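Beta 1-3 glucanase (Clostridium beijerinckii NCIMB 8052, PDB 5H4E) probably hydrolyses beta-1,3-glycosidic linkages in glucans through its family 64 glycoside hydrolase domain. Local coordinates at residues G61-T66 / P104-V109; Y269-H274 / K297-Q302; N187-S192 / K335-H340; P2-G7 / D365-I370. All coordinates share one frame; numbering follows the deposited sequence.

Contact 1 of 4, residues G61-T66 / P104-V109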
loop_
_atom_site.group_PDB
_atom_site.type_symbol
_atom_site.label_atom_id
_atom_site.label_comp_id
_atom_site.label_asym_id
_atom_site.label_seq_id
_atom_site.Cartn_x
_atom_site.Cartn_y
_atom_site.Cartn_z
ATOM N N GLY A 61 -26.414 -7.816 -14.037
ATOM C CA GLY A 61 -25.337 -6.915 -14.412
ATOM C C GLY A 61 -23.968 -7.352 -13.929
ATOM O O GLY A 61 -23.036 -6.557 -13.891
ATOM N N HIS A 62 -23.839 -8.620 -13.555
ATOM C CA HIS A 62 -22.564 -9.121 -13.063
ATOM C C HIS A 62 -21.583 -9.295 -14.209
ATOM O O HIS A 62 -21.952 -9.210 -15.383
ATOM C CB HIS A 62 -22.725 -10.449 -12.326
ATOM C CG HIS A 62 -23.132 -11.596 -13.205
ATOM N ND1 HIS A 62 -22.275 -12.185 -14.120
ATOM C CD2 HIS A 62 -24.289 -12.300 -13.287
ATOM C CE1 HIS A 62 -22.900 -13.164 -14.749
ATOM N NE2 HIS A 62 -24.123 -13.262 -14.251
ATOM N N LEU A 63 -20.323 -9.537 -13.861
ATOM C CA LEU A 63 -19.280 -9.695 -14.851
ATOM C C LEU A 63 -18.986 -11.171 -15.044
ATOM O O LEU A 63 -19.193 -11.974 -14.142
ATOM C CB LEU A 63 -18.012 -8.938 -14.418
ATOM C CG LEU A 63 -18.146 -7.421 -14.243
ATOM C CD1 LEU A 63 -16.895 -6.813 -13.559
ATOM C CD2 LEU A 63 -18.390 -6.755 -15.587
ATOM N N THR A 64 -18.501 -11.522 -16.226
ATOM C CA THR A 64 -18.076 -12.887 -16.484
ATOM C C THR A 64 -16.743 -12.871 -17.218
ATOM O O THR A 64 -16.500 -12.012 -18.069
ATOM C CB THR A 64 -19.122 -13.654 -17.300
ATOM O OG1 THR A 64 -20.399 -13.513 -16.670
ATOM C CG2 THR A 64 -18.768 -15.134 -17.385
ATOM N N LYS A 65 -15.867 -13.809 -16.871
ATOM C CA LYS A 65 -14.548 -13.874 -17.494
ATOM C C LYS A 65 -14.084 -15.317 -17.637
ATOM O O LYS A 65 -14.246 -16.125 -16.716
ATOM C CB LYS A 65 -13.536 -13.062 -16.676
ATOM C CG LYS A 65 -12.090 -13.165 -17.148
ATOM C CD LYS A 65 -11.835 -12.365 -18.412
ATOM C CE LYS A 65 -10.342 -12.383 -18.769
ATOM N NZ LYS A 65 -10.086 -11.948 -20.187
ATOM N N THR A 66 -13.525 -15.645 -18.799
ATOM C CA THR A 66 -12.898 -16.949 -19.001
ATOM C C THR A 66 -11.384 -16.850 -18.868
ATOM O O THR A 66 -10.737 -16.150 -19.648
ATOM C CB THR A 66 -13.237 -17.531 -20.378
ATOM O OG1 THR A 66 -14.660 -17.674 -20.497
ATOM C CG2 THR A 66 -12.546 -18.887 -20.566
ATOM N N PRO A 104 -13.922 -2.517 -15.913
ATOM C CA PRO A 104 -13.877 -2.647 -14.460
ATOM C C PRO A 104 -13.076 -3.871 -14.046
ATOM O O PRO A 104 -12.830 -4.765 -14.855
ATOM C CB PRO A 104 -15.355 -2.803 -14.080
ATOM C CG PRO A 104 -15.956 -3.440 -15.282
ATOM C CD PRO A 104 -15.268 -2.801 -16.446
ATOM N N LEU A 105 -12.686 -3.912 -12.783
ATOM C CA LEU A 105 -11.991 -5.071 -12.242
ATOM C C LEU A 105 -12.986 -6.192 -11.991
ATOM O O LEU A 105 -14.193 -5.947 -11.855
ATOM C CB LEU A 105 -11.255 -4.700 -10.954
ATOM C CG LEU A 105 -10.162 -3.645 -11.146
ATOM C CD1 LEU A 105 -9.475 -3.335 -9.836
ATOM C CD2 LEU A 105 -9.164 -4.189 -12.151
ATOM N N TYR A 106 -12.484 -7.421 -11.964
ATOM C CA TYR A 106 -13.302 -8.578 -11.608
ATOM C C TYR A 106 -13.082 -8.957 -10.146
ATOM O O TYR A 106 -12.071 -9.582 -9.806
ATOM C CB TYR A 106 -12.971 -9.774 -12.492
ATOM C CG TYR A 106 -13.157 -9.561 -13.968
ATOM C CD1 TYR A 106 -14.395 -9.756 -14.577
ATOM C CD2 TYR A 106 -12.086 -9.195 -14.769
ATOM C CE1 TYR A 106 -14.564 -9.571 -15.934
ATOM C CE2 TYR A 106 -12.241 -9.008 -16.130
ATOM C CZ TYR A 106 -13.481 -9.205 -16.711
ATOM O OH TYR A 106 -13.625 -9.019 -18.064
ATOM N N ILE A 107 -14.022 -8.572 -9.286
ATOM C CA ILE A 107 -13.914 -8.846 -7.861
ATOM C C ILE A 107 -14.853 -9.982 -7.440
ATOM O O ILE A 107 -16.074 -9.858 -7.554
ATOM C CB ILE A 107 -14.227 -7.577 -7.034
ATOM C CG1 ILE A 107 -13.158 -6.501 -7.300
ATOM C CG2 ILE A 107 -14.343 -7.916 -5.565
ATOM C CD1 ILE A 107 -13.424 -5.175 -6.605
ATOM N N LYS A 108 -14.275 -11.081 -6.959
ATOM C CA LYS A 108 -15.039 -12.244 -6.491
ATOM C C LYS A 108 -15.417 -12.136 -5.009
ATOM O O LYS A 108 -14.540 -12.108 -4.145
ATOM C CB LYS A 108 -14.229 -13.527 -6.719
ATOM C CG LYS A 108 -14.970 -14.840 -6.443
ATOM C CD LYS A 108 -15.961 -15.147 -7.552
ATOM C CE LYS A 108 -16.372 -16.617 -7.558
ATOM N NZ LYS A 108 -17.122 -16.942 -8.815
ATOM N N VAL A 109 -16.715 -12.093 -4.708
ATOM C CA VAL A 109 -17.151 -12.107 -3.310
ATOM C C VAL A 109 -17.116 -13.547 -2.800
ATOM O O VAL A 109 -17.439 -14.478 -3.538
ATOM C CB VAL A 109 -18.578 -11.518 -3.121
ATOM C CG1 VAL A 109 -18.950 -11.485 -1.631
ATOM C CG2 VAL A 109 -18.672 -10.126 -3.725
HETATM O O HOH W 1 -16.015 -8.809 -19.219
#

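Contact 2 of 4, residues Y269-H274 / K297-Q302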
loop_
_atom_site.group_PDB
_atom_site.type_symbol
_atom_site.label_atom_id
_atom_site.label_comp_id
_atom_site.label_asym_id
_atom_site.label_seq_id
_atom_site.Cartn_x
_atom_site.Cartn_y
_atom_site.Cartn_z
ATOM N N TYR A 269 14.767 -5.600 29.403
ATOM C CA TYR A 269 14.663 -6.032 28.016
ATOM C C TYR A 269 13.646 -7.159 27.884
ATOM O O TYR A 269 13.938 -8.310 28.214
ATOM C CB TYR A 269 16.020 -6.479 27.479
ATOM C CG TYR A 269 17.007 -5.340 27.297
ATOM C CD1 TYR A 269 17.405 -4.935 26.027
ATOM C CD2 TYR A 269 17.541 -4.672 28.390
ATOM C CE1 TYR A 269 18.308 -3.902 25.856
ATOM C CE2 TYR A 269 18.454 -3.639 28.225
ATOM C CZ TYR A 269 18.828 -3.261 26.957
ATOM O OH TYR A 269 19.732 -2.239 26.784
ATOM N N ASN A 270 12.456 -6.817 27.391
ATOM C CA ASN A 270 11.351 -7.777 27.297
ATOM C C ASN A 270 10.452 -7.547 26.083
ATOM O O ASN A 270 9.331 -8.055 26.018
ATOM C CB ASN A 270 10.511 -7.737 28.578
ATOM C CG ASN A 270 10.153 -6.326 28.999
ATOM O OD1 ASN A 270 9.859 -5.461 28.165
ATOM N ND2 ASN A 270 10.189 -6.077 30.305
ATOM N N LEU A 271 10.950 -6.782 25.121
ATOM C CA LEU A 271 10.204 -6.531 23.895
ATOM C C LEU A 271 10.900 -7.245 22.742
ATOM O O LEU A 271 12.058 -6.963 22.439
ATOM C CB LEU A 271 10.086 -5.031 23.644
ATOM C CG LEU A 271 9.436 -4.217 24.766
ATOM C CD1 LEU A 271 9.693 -2.739 24.583
ATOM C CD2 LEU A 271 7.927 -4.475 24.830
ATOM N N TYR A 272 10.193 -8.178 22.105
ATOM C CA TYR A 272 10.823 -9.115 21.179
ATOM C C TYR A 272 10.455 -8.983 19.705
ATOM O O TYR A 272 9.284 -8.849 19.358
ATOM C CB TYR A 272 10.495 -10.549 21.598
ATOM C CG TYR A 272 11.285 -11.037 22.779
ATOM C CD1 TYR A 272 12.330 -11.927 22.610
ATOM C CD2 TYR A 272 10.987 -10.606 24.062
ATOM C CE1 TYR A 272 13.060 -12.376 23.679
ATOM C CE2 TYR A 272 11.717 -11.052 25.143
ATOM C CZ TYR A 272 12.755 -11.934 24.940
ATOM O OH TYR A 272 13.488 -12.380 26.011
ATOM N N ILE A 273 11.468 -9.055 18.849
ATOM C CA ILE A 273 11.279 -9.589 17.510
ATOM C C ILE A 273 11.722 -11.048 17.593
ATOM O O ILE A 273 12.890 -11.342 17.857
ATOM C CB ILE A 273 12.081 -8.849 16.425
ATOM C CG1 ILE A 273 11.800 -7.352 16.448
ATOM C CG2 ILE A 273 11.763 -9.411 15.054
ATOM C CD1 ILE A 273 12.518 -6.613 15.346
ATOM N N HIS A 274 10.781 -11.967 17.409
ATOM C CA HIS A 274 11.087 -13.387 17.509
ATOM C C HIS A 274 11.673 -13.962 16.231
ATOM O O HIS A 274 10.954 -14.313 15.303
ATOM C CB HIS A 274 9.827 -14.154 17.911
ATOM C CG HIS A 274 9.298 -13.751 19.250
ATOM N ND1 HIS A 274 9.784 -14.275 20.427
ATOM C CD2 HIS A 274 8.354 -12.848 19.602
ATOM C CE1 HIS A 274 9.152 -13.723 21.447
ATOM N NE2 HIS A 274 8.279 -12.854 20.974
ATOM N N LYS A 297 5.108 -3.821 18.057
ATOM C CA LYS A 297 4.628 -3.444 16.730
ATOM C C LYS A 297 5.424 -2.256 16.176
ATOM O O LYS A 297 5.934 -2.303 15.052
ATOM C CB LYS A 297 3.127 -3.123 16.782
ATOM C CG LYS A 297 2.230 -4.370 16.786
ATOM C CD LYS A 297 0.744 -4.004 16.852
ATOM C CE LYS A 297 -0.169 -5.157 16.402
ATOM N NZ LYS A 297 -0.244 -6.325 17.349
ATOM N N ALA A 298 5.561 -1.211 16.981
ATOM C CA ALA A 298 6.315 -0.025 16.577
ATOM C C ALA A 298 7.793 -0.321 16.343
ATOM O O ALA A 298 8.399 0.221 15.413
ATOM C CB ALA A 298 6.171 1.052 17.605
ATOM N N ILE A 299 8.376 -1.156 17.199
ATOM C CA ILE A 299 9.762 -1.593 17.021
ATOM C C ILE A 299 9.934 -2.377 15.724
ATOM O O ILE A 299 10.877 -2.138 14.965
ATOM C CB ILE A 299 10.240 -2.474 18.188
ATOM C CG1 ILE A 299 10.501 -1.622 19.430
ATOM C CG2 ILE A 299 11.487 -3.277 17.785
ATOM C CD1 ILE A 299 10.548 -2.429 20.709
ATOM N N LYS A 300 9.018 -3.310 15.461
ATOM C CA LYS A 300 9.072 -4.098 14.225
ATOM C C LYS A 300 8.957 -3.203 12.984
ATOM O O LYS A 300 9.620 -3.444 11.973
ATOM C CB LYS A 300 7.966 -5.165 14.224
ATOM C CG LYS A 300 8.227 -6.292 15.221
ATOM C CD LYS A 300 7.056 -7.262 15.343
ATOM C CE LYS A 300 7.277 -8.188 16.527
ATOM N NZ LYS A 300 6.317 -9.337 16.546
ATOM N N ALA A 301 8.134 -2.161 13.078
ATOM C CA ALA A 301 7.953 -1.227 11.965
ATOM C C ALA A 301 9.261 -0.487 11.672
ATOM O O ALA A 301 9.680 -0.344 10.517
ATOM C CB ALA A 301 6.836 -0.239 12.279
ATOM N N GLN A 302 9.902 -0.015 12.731
ATOM C CA GLN A 302 11.145 0.724 12.577
ATOM C C GLN A 302 12.249 -0.164 12.023
ATOM O O GLN A 302 13.003 0.253 11.148
ATOM C CB GLN A 302 11.563 1.315 13.909
ATOM C CG GLN A 302 10.620 2.373 14.398
ATOM C CD GLN A 302 11.014 3.750 13.915
ATOM O OE1 GLN A 302 12.039 3.910 13.244
ATOM N NE2 GLN A 302 10.223 4.760 14.277
HETATM O O HOH W 2 6.755 -9.787 19.163
HETATM O O HOH W 3 8.288 -11.378 16.142
#

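Contact 3 of 4, residues N187-S192 / K335-H340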
loop_
_atom_site.group_PDB
_atom_site.type_symbol
_atom_site.label_atom_id
_atom_site.label_comp_id
_atom_site.label_asym_id
_atom_site.label_seq_id
_atom_site.Cartn_x
_atom_site.Cartn_y
_atom_site.Cartn_z
ATOM N N ASN A 187 10.328 4.158 -18.299
ATOM C CA ASN A 187 11.654 4.236 -18.907
ATOM C C ASN A 187 12.727 4.624 -17.893
ATOM O O ASN A 187 13.793 4.012 -17.846
ATOM C CB ASN A 187 11.650 5.223 -20.072
ATOM C CG ASN A 187 10.812 4.736 -21.249
ATOM O OD1 ASN A 187 10.655 3.529 -21.463
ATOM N ND2 ASN A 187 10.282 5.673 -22.024
ATOM N N ALA A 188 12.439 5.643 -17.087
ATOM C CA ALA A 188 13.377 6.077 -16.053
ATOM C C ALA A 188 13.669 4.969 -15.063
ATOM O O ALA A 188 14.817 4.783 -14.675
ATOM C CB ALA A 188 12.851 7.286 -15.322
ATOM N N TYR A 189 12.636 4.237 -14.648
ATOM C CA TYR A 189 12.838 3.126 -13.715
ATOM C C TYR A 189 13.873 2.142 -14.269
ATOM O O TYR A 189 14.840 1.798 -13.588
ATOM C CB TYR A 189 11.509 2.399 -13.422
ATOM C CG TYR A 189 11.676 1.219 -12.474
ATOM C CD1 TYR A 189 12.109 -0.020 -12.941
ATOM C CD2 TYR A 189 11.421 1.348 -11.114
ATOM C CE1 TYR A 189 12.282 -1.085 -12.095
ATOM C CE2 TYR A 189 11.590 0.274 -10.250
ATOM C CZ TYR A 189 12.027 -0.941 -10.754
ATOM O OH TYR A 189 12.207 -2.013 -9.917
ATOM N N LYS A 190 13.656 1.690 -15.500
ATOM C CA LYS A 190 14.532 0.697 -16.125
ATOM C C LYS A 190 15.993 1.174 -16.146
ATOM O O LYS A 190 16.912 0.407 -15.857
ATOM C CB LYS A 190 14.035 0.384 -17.547
ATOM C CG LYS A 190 14.815 -0.704 -18.302
ATOM C CD LYS A 190 14.835 -2.070 -17.577
ATOM C CE LYS A 190 13.460 -2.747 -17.497
ATOM N NZ LYS A 190 12.912 -3.267 -18.815
ATOM N N ASN A 191 16.193 2.454 -16.442
ATOM C CA ASN A 191 17.534 3.031 -16.492
ATOM C C ASN A 191 18.166 3.291 -15.125
ATOM O O ASN A 191 19.385 3.360 -15.008
ATOM C CB ASN A 191 17.505 4.336 -17.291
ATOM C CG ASN A 191 17.317 4.096 -18.778
ATOM O OD1 ASN A 191 18.002 3.259 -19.366
ATOM N ND2 ASN A 191 16.380 4.816 -19.391
ATOM N N SER A 192 17.340 3.429 -14.093
ATOM C CA SER A 192 17.835 3.809 -12.766
ATOM C C SER A 192 18.268 2.645 -11.868
ATOM O O SER A 192 19.371 2.660 -11.334
ATOM C CB SER A 192 16.767 4.638 -12.034
ATOM O OG SER A 192 17.150 4.895 -10.692
ATOM N N LYS A 335 12.775 3.300 -3.310
ATOM C CA LYS A 335 13.534 4.538 -3.506
ATOM C C LYS A 335 13.143 5.233 -4.813
ATOM O O LYS A 335 13.007 6.462 -4.842
ATOM C CB LYS A 335 15.033 4.243 -3.462
ATOM C CG LYS A 335 15.967 5.403 -3.883
ATOM C CD LYS A 335 15.810 6.694 -3.062
ATOM C CE LYS A 335 17.003 7.653 -3.325
ATOM N NZ LYS A 335 16.834 8.986 -2.648
ATOM N N PHE A 336 12.932 4.467 -5.886
ATOM C CA PHE A 336 12.508 5.095 -7.138
ATOM C C PHE A 336 11.222 5.930 -6.968
ATOM O O PHE A 336 11.130 7.059 -7.473
ATOM C CB PHE A 336 12.292 4.062 -8.259
ATOM C CG PHE A 336 12.081 4.707 -9.607
ATOM C CD1 PHE A 336 10.810 4.901 -10.112
ATOM C CD2 PHE A 336 13.167 5.178 -10.335
ATOM C CE1 PHE A 336 10.615 5.531 -11.343
ATOM C CE2 PHE A 336 12.986 5.800 -11.557
ATOM C CZ PHE A 336 11.709 5.979 -12.060
ATOM N N TRP A 337 10.228 5.401 -6.260
ATOM C CA TRP A 337 8.957 6.134 -6.170
ATOM C C TRP A 337 9.145 7.381 -5.297
ATOM O O TRP A 337 8.598 8.438 -5.600
ATOM C CB TRP A 337 7.819 5.191 -5.689
ATOM C CG TRP A 337 7.801 4.018 -6.630
ATOM C CD1 TRP A 337 8.087 2.712 -6.340
ATOM C CD2 TRP A 337 7.623 4.085 -8.052
ATOM N NE1 TRP A 337 8.064 1.959 -7.498
ATOM C CE2 TRP A 337 7.785 2.784 -8.558
ATOM C CE3 TRP A 337 7.314 5.122 -8.945
ATOM C CZ2 TRP A 337 7.663 2.496 -9.911
ATOM C CZ3 TRP A 337 7.212 4.841 -10.281
ATOM C CH2 TRP A 337 7.380 3.533 -10.754
ATOM N N HIS A 338 9.972 7.283 -4.263
ATOM C CA HIS A 338 10.282 8.461 -3.469
ATOM C C HIS A 338 10.919 9.525 -4.356
ATOM O O HIS A 338 10.598 10.709 -4.242
ATOM C CB HIS A 338 11.196 8.108 -2.290
ATOM C CG HIS A 338 10.487 7.364 -1.199
ATOM N ND1 HIS A 338 9.726 7.998 -0.242
ATOM C CD2 HIS A 338 10.400 6.040 -0.937
ATOM C CE1 HIS A 338 9.203 7.092 0.570
ATOM N NE2 HIS A 338 9.595 5.895 0.167
ATOM N N ASP A 339 11.782 9.098 -5.274
ATOM C CA ASP A 339 12.492 10.046 -6.131
ATOM C C ASP A 339 11.575 10.613 -7.207
ATOM O O ASP A 339 11.948 11.553 -7.914
ATOM C CB ASP A 339 13.719 9.393 -6.783
ATOM C CG ASP A 339 14.886 9.247 -5.822
ATOM O OD1 ASP A 339 14.880 9.887 -4.750
ATOM O OD2 ASP A 339 15.823 8.489 -6.147
ATOM N N HIS A 340 10.378 10.051 -7.330
ATOM C CA HIS A 340 9.407 10.544 -8.310
ATOM C C HIS A 340 8.025 10.749 -7.696
ATOM O O HIS A 340 7.044 10.150 -8.113
ATOM C CB HIS A 340 9.342 9.584 -9.504
ATOM C CG HIS A 340 10.642 9.488 -10.232
ATOM N ND1 HIS A 340 11.679 8.690 -9.797
ATOM C CD2 HIS A 340 11.113 10.162 -11.309
ATOM C CE1 HIS A 340 12.719 8.847 -10.599
ATOM N NE2 HIS A 340 12.399 9.735 -11.524
#

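Contact 4 of 4, residues P2-G7 / D365-I370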
loop_
_atom_site.group_PDB
_atom_site.type_symbol
_atom_site.label_atom_id
_atom_site.label_comp_id
_atom_site.label_asym_id
_atom_site.label_seq_id
_atom_site.Cartn_x
_atom_site.Cartn_y
_atom_site.Cartn_z
ATOM N N PRO A 2 -15.817 19.821 -5.395
ATOM C CA PRO A 2 -16.772 18.746 -5.677
ATOM C C PRO A 2 -18.054 18.889 -4.858
ATOM O O PRO A 2 -18.063 19.610 -3.852
ATOM C CB PRO A 2 -15.999 17.472 -5.289
ATOM C CG PRO A 2 -14.817 17.924 -4.540
ATOM C CD PRO A 2 -14.503 19.305 -4.987
ATOM N N PRO A 3 -19.127 18.208 -5.282
ATOM C CA PRO A 3 -20.389 18.236 -4.545
ATOM C C PRO A 3 -20.222 17.644 -3.155
ATOM O O PRO A 3 -19.594 16.595 -3.003
ATOM C CB PRO A 3 -21.320 17.382 -5.408
ATOM C CG PRO A 3 -20.411 16.516 -6.203
ATOM C CD PRO A 3 -19.204 17.342 -6.471
ATOM N N LEU A 4 -20.780 18.314 -2.154
ATOM C CA LEU A 4 -20.628 17.868 -0.781
ATOM C C LEU A 4 -21.973 17.502 -0.169
ATOM O O LEU A 4 -23.017 18.014 -0.571
ATOM C CB LEU A 4 -19.947 18.946 0.050
ATOM C CG LEU A 4 -18.659 19.449 -0.615
ATOM C CD1 LEU A 4 -18.170 20.720 0.033
ATOM C CD2 LEU A 4 -17.578 18.361 -0.577
ATOM N N LYS A 5 -21.932 16.600 0.797
ATOM C CA LYS A 5 -23.119 16.238 1.555
ATOM C C LYS A 5 -22.778 16.381 3.012
ATOM O O LYS A 5 -21.732 15.919 3.438
ATOM C CB LYS A 5 -23.572 14.810 1.252
ATOM C CG LYS A 5 -24.626 14.729 0.185
ATOM C CD LYS A 5 -24.795 13.310 -0.345
ATOM C CE LYS A 5 -25.138 12.335 0.758
ATOM N NZ LYS A 5 -25.709 11.083 0.175
ATOM N N SER A 6 -23.651 17.027 3.775
ATOM C CA SER A 6 -23.422 17.139 5.203
ATOM C C SER A 6 -23.270 15.739 5.797
ATOM O O SER A 6 -24.112 14.864 5.570
ATOM C CB SER A 6 -24.560 17.906 5.882
ATOM O OG SER A 6 -24.196 18.253 7.209
ATOM N N GLY A 7 -22.173 15.518 6.515
ATOM C CA GLY A 7 -21.956 14.248 7.186
ATOM C C GLY A 7 -21.140 13.251 6.386
ATOM O O GLY A 7 -20.932 12.123 6.826
ATOM N N ASP A 365 -10.533 16.780 10.293
ATOM C CA ASP A 365 -11.807 17.302 9.805
ATOM C C ASP A 365 -11.860 17.374 8.280
ATOM O O ASP A 365 -11.872 18.448 7.704
ATOM C CB ASP A 365 -12.071 18.692 10.412
ATOM C CG ASP A 365 -10.966 19.709 10.086
ATOM O OD1 ASP A 365 -9.805 19.302 9.824
ATOM O OD2 ASP A 365 -11.266 20.928 10.099
ATOM N N PRO A 366 -11.907 16.213 7.620
ATOM C CA PRO A 366 -11.837 16.156 6.158
ATOM C C PRO A 366 -13.073 16.749 5.489
ATOM O O PRO A 366 -14.185 16.574 5.994
ATOM C CB PRO A 366 -11.737 14.650 5.881
ATOM C CG PRO A 366 -12.446 14.027 7.030
ATOM C CD PRO A 366 -12.118 14.883 8.214
ATOM N N LYS A 367 -12.864 17.443 4.370
ATOM C CA LYS A 367 -13.944 17.992 3.550
ATOM C C LYS A 367 -14.093 17.186 2.268
ATOM O O LYS A 367 -15.157 16.623 1.989
ATOM C CB LYS A 367 -13.661 19.456 3.218
ATOM C CG LYS A 367 -14.809 20.205 2.571
ATOM C CD LYS A 367 -14.372 21.635 2.290
ATOM C CE LYS A 367 -15.503 22.486 1.754
ATOM N NZ LYS A 367 -15.171 23.938 1.898
ATOM N N TYR A 368 -13.019 17.120 1.488
ATOM C CA TYR A 368 -13.036 16.297 0.285
ATOM C C TYR A 368 -11.620 15.944 -0.150
ATOM O O TYR A 368 -10.650 16.557 0.309
ATOM C CB TYR A 368 -13.785 17.007 -0.860
ATOM C CG TYR A 368 -13.098 18.257 -1.380
ATOM C CD1 TYR A 368 -13.438 19.517 -0.889
ATOM C CD2 TYR A 368 -12.127 18.182 -2.376
ATOM C CE1 TYR A 368 -12.823 20.658 -1.358
ATOM C CE2 TYR A 368 -11.494 19.330 -2.847
ATOM C CZ TYR A 368 -11.855 20.561 -2.333
ATOM O OH TYR A 368 -11.240 21.703 -2.796
ATOM N N ALA A 369 -11.517 14.962 -1.050
ATOM C CA ALA A 369 -10.247 14.659 -1.710
ATOM C C ALA A 369 -10.436 14.581 -3.214
ATOM O O ALA A 369 -11.498 14.188 -3.699
ATOM C CB ALA A 369 -9.635 13.343 -1.176
ATOM N N ILE A 370 -9.412 15.000 -3.951
ATOM C CA ILE A 370 -9.383 14.808 -5.397
ATOM C C ILE A 370 -8.443 13.657 -5.736
ATOM O O ILE A 370 -7.280 13.667 -5.325
ATOM C CB ILE A 370 -8.885 16.056 -6.165
ATOM C CG1 ILE A 370 -9.694 17.317 -5.818
ATOM C CG2 ILE A 370 -8.857 15.767 -7.665
ATOM C CD1 ILE A 370 -11.133 17.245 -6.192
#

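Contact 1 of 4, residues G61-T66 / P104-V109
Leu63 lies against Pro104, Leu105 and Tyr106; its CB and its two methyls divide among them, with the proline shared by both methyls. CB sits 3.7 Å from Tyr106 CD1, meeting the ring obliquely. With CG anti to the carbonyl carbon (chi1 -61°), the branch turns toward the loop: Leu63 CD1 closes to 3.3 Å on Leu105 O. Leu63 CD1 is also 3.9 Å from Pro104 CG, and CD2 brushes the same proline carbon.

Two residues on, Lys65 covers a face of the phenol. Its CB stands 3.9 Å from the centroid of the Tyr106 ring, 19° off the normal, a CH-pi contact. The chain then bends at chi2 (75°), which brings CD to 3.8 Å from Tyr106 OH before the amine end leads away. That hydroxyl is hydrogen-bonded to Lys103 NZ and, at 2.7 Å, to water 1, which lies at the ring edge and gives a weak bond to Thr64 O. No direct hydrogen bond joins the two segments.

Tyr74, on the partner strand, also meets the Tyr106 ring. The contact is that of a beta hairpin, strands 63-67 and 70-74, packed by its first strand on the loop leading into strand 108-111.

Contact 2 of 4, residues Y269-H274 / K297-Q302
Ile299 reaches from its helix with CD1 laid on Leu271, 3.9 Å from Leu271 CB and 4.0 Å from Leu271 CD1, the two side chains meeting at about a right angle. Its other branch comes more loosely to the end of Ile273, Ile299 CG2 to Ile273 CD1 4.3 Å. The split follows from chi1 of -74°, which sets CG1 beside the backbone N and CG2 anti to it.

Lys300 takes a different course. Its aliphatic part slides past Ile273 in the opposite direction, Lys300 CG to Ile273 CG1 at 3.9 Å, and the extended chain brings CE within 3.5 Å of Tyr272 O. The amine makes no direct hydrogen bond to the strand. Water 2 links Lys300 NZ to Tyr272 O, donating to the carbonyl at 2.7 Å, and water 3 accepts from both Lys300 NZ and His274 N. Since NZ also bonds Asp290 O and Gly291 O, the ammonium of this buried lysine is held by a group of oxygens, which probably favours its charged form.

The short axes of strand and helix cross at -41°, 8.6 Å apart. Strand 271-273 is the outermost of a four-stranded antiparallel sheet, joined to strand 259-264 through a classic beta bulge at Asn270 and Leu271 facing Phe262. Helix 294-309 packs over the sheet near this outer strand, Ile299 reaching Phe262 and Tyr251 of the next two strands.

Contact 3 of 4, residues N187-S192 / K335-H340
Phe336 is enclosed on both faces, by Tyr189 on one and His340 on the other. Tyr189 CA sits over the first face, 3.8 Å from the centroid of the Phe336 ring, and His340 ND1 lies over the centre of the opposite one. Ala188 CB touches Phe336 CZ at 3.7 Å in the ring plane, and Trp337 CD2 occupies the edge as well.

The phenol of Tyr189 points its edge at the Phe336 face, with planes at 75° and centroids 5.3 Å apart; CD2 leads, 3.7 Å from Phe336 CG. Having CG anti to the backbone N (chi1 179°) carries this ring alongside Trp337, whose CZ2 it also meets. His340 is kept in place by a nearly straight bond from ND1 to Phe336 O, 2.9 Å long.

Helices 182-192 and 332-339 thus touch through large rings, their short axes 11.1 Å apart. Beyond them, Tyr189 OH bonds Phe197 O in helix 195-198, and Trp337 stacks on Phe158 of strand 157-158, while Ile206 of strand 206-207 borders both side chains.

Contact 4 of 4, residues P2-G7 / D365-I370
Pro2 and Tyr368 mark the closest backbone approach, their CA atoms 7.4 Å apart, as the irregular N-terminal residues 2-7 run in the opposite direction to strand 366-374 without a hydrogen bond between them. The proline ring rests on the tyrosine: Pro2 CD lies 3.7 Å from the centroid of the Tyr368 ring, 14° off its normal, a CH-pi contact over the ring centre. Pro2 CG is displaced toward the CB side, 3.5 Å from Tyr368 CD2, and also touches Ile370 CD1 at 4.1 Å. A chi1 of 67° places Tyr368 CG between backbone N and carbonyl carbon, and from there the ring lies with one face against Pro2.

Leu4 spans Lys367 and Tyr368 with its methyls. The Leu4 and Lys367 side chains cross at about a right angle, Leu4 CD1 3.6 Å from Lys367 CE, while Leu4 CD2 approaches Tyr368 CB at 4.0 Å.

Lys367 and Tyr368 together face Val167, forming a classic beta bulge toward strand 162-168. On its other side, strand 366-374 pairs in parallel with strand 9-16, where Thr10 OG1 bonds Pro3 O and Gln12 touches Pro2. The N-terminal segment runs over these two strands of the mixed five-stranded sheet, which the chain enters at strand 9-16.

Overall arrangement
The four contacts are spread over the single chain and none touches another. Contact 4 joins its two ends and encloses the other three along the sequence; contact 2 is further nested inside the loop closed by contact 3, and contact 1 precedes both. Contacts 1 and 2 lie on opposite sides of the chain's centre, their centres 41 Å apart. Contacts 2 and 3 come nearest, about 12 Å between closest atoms, and helices 294-309 and 332-339, one from each, follow each other in the chain. Contact 4, on the mixed sheet, is about 15 Å from contact 3 and about 18 Å from contact 1 between nearest atoms.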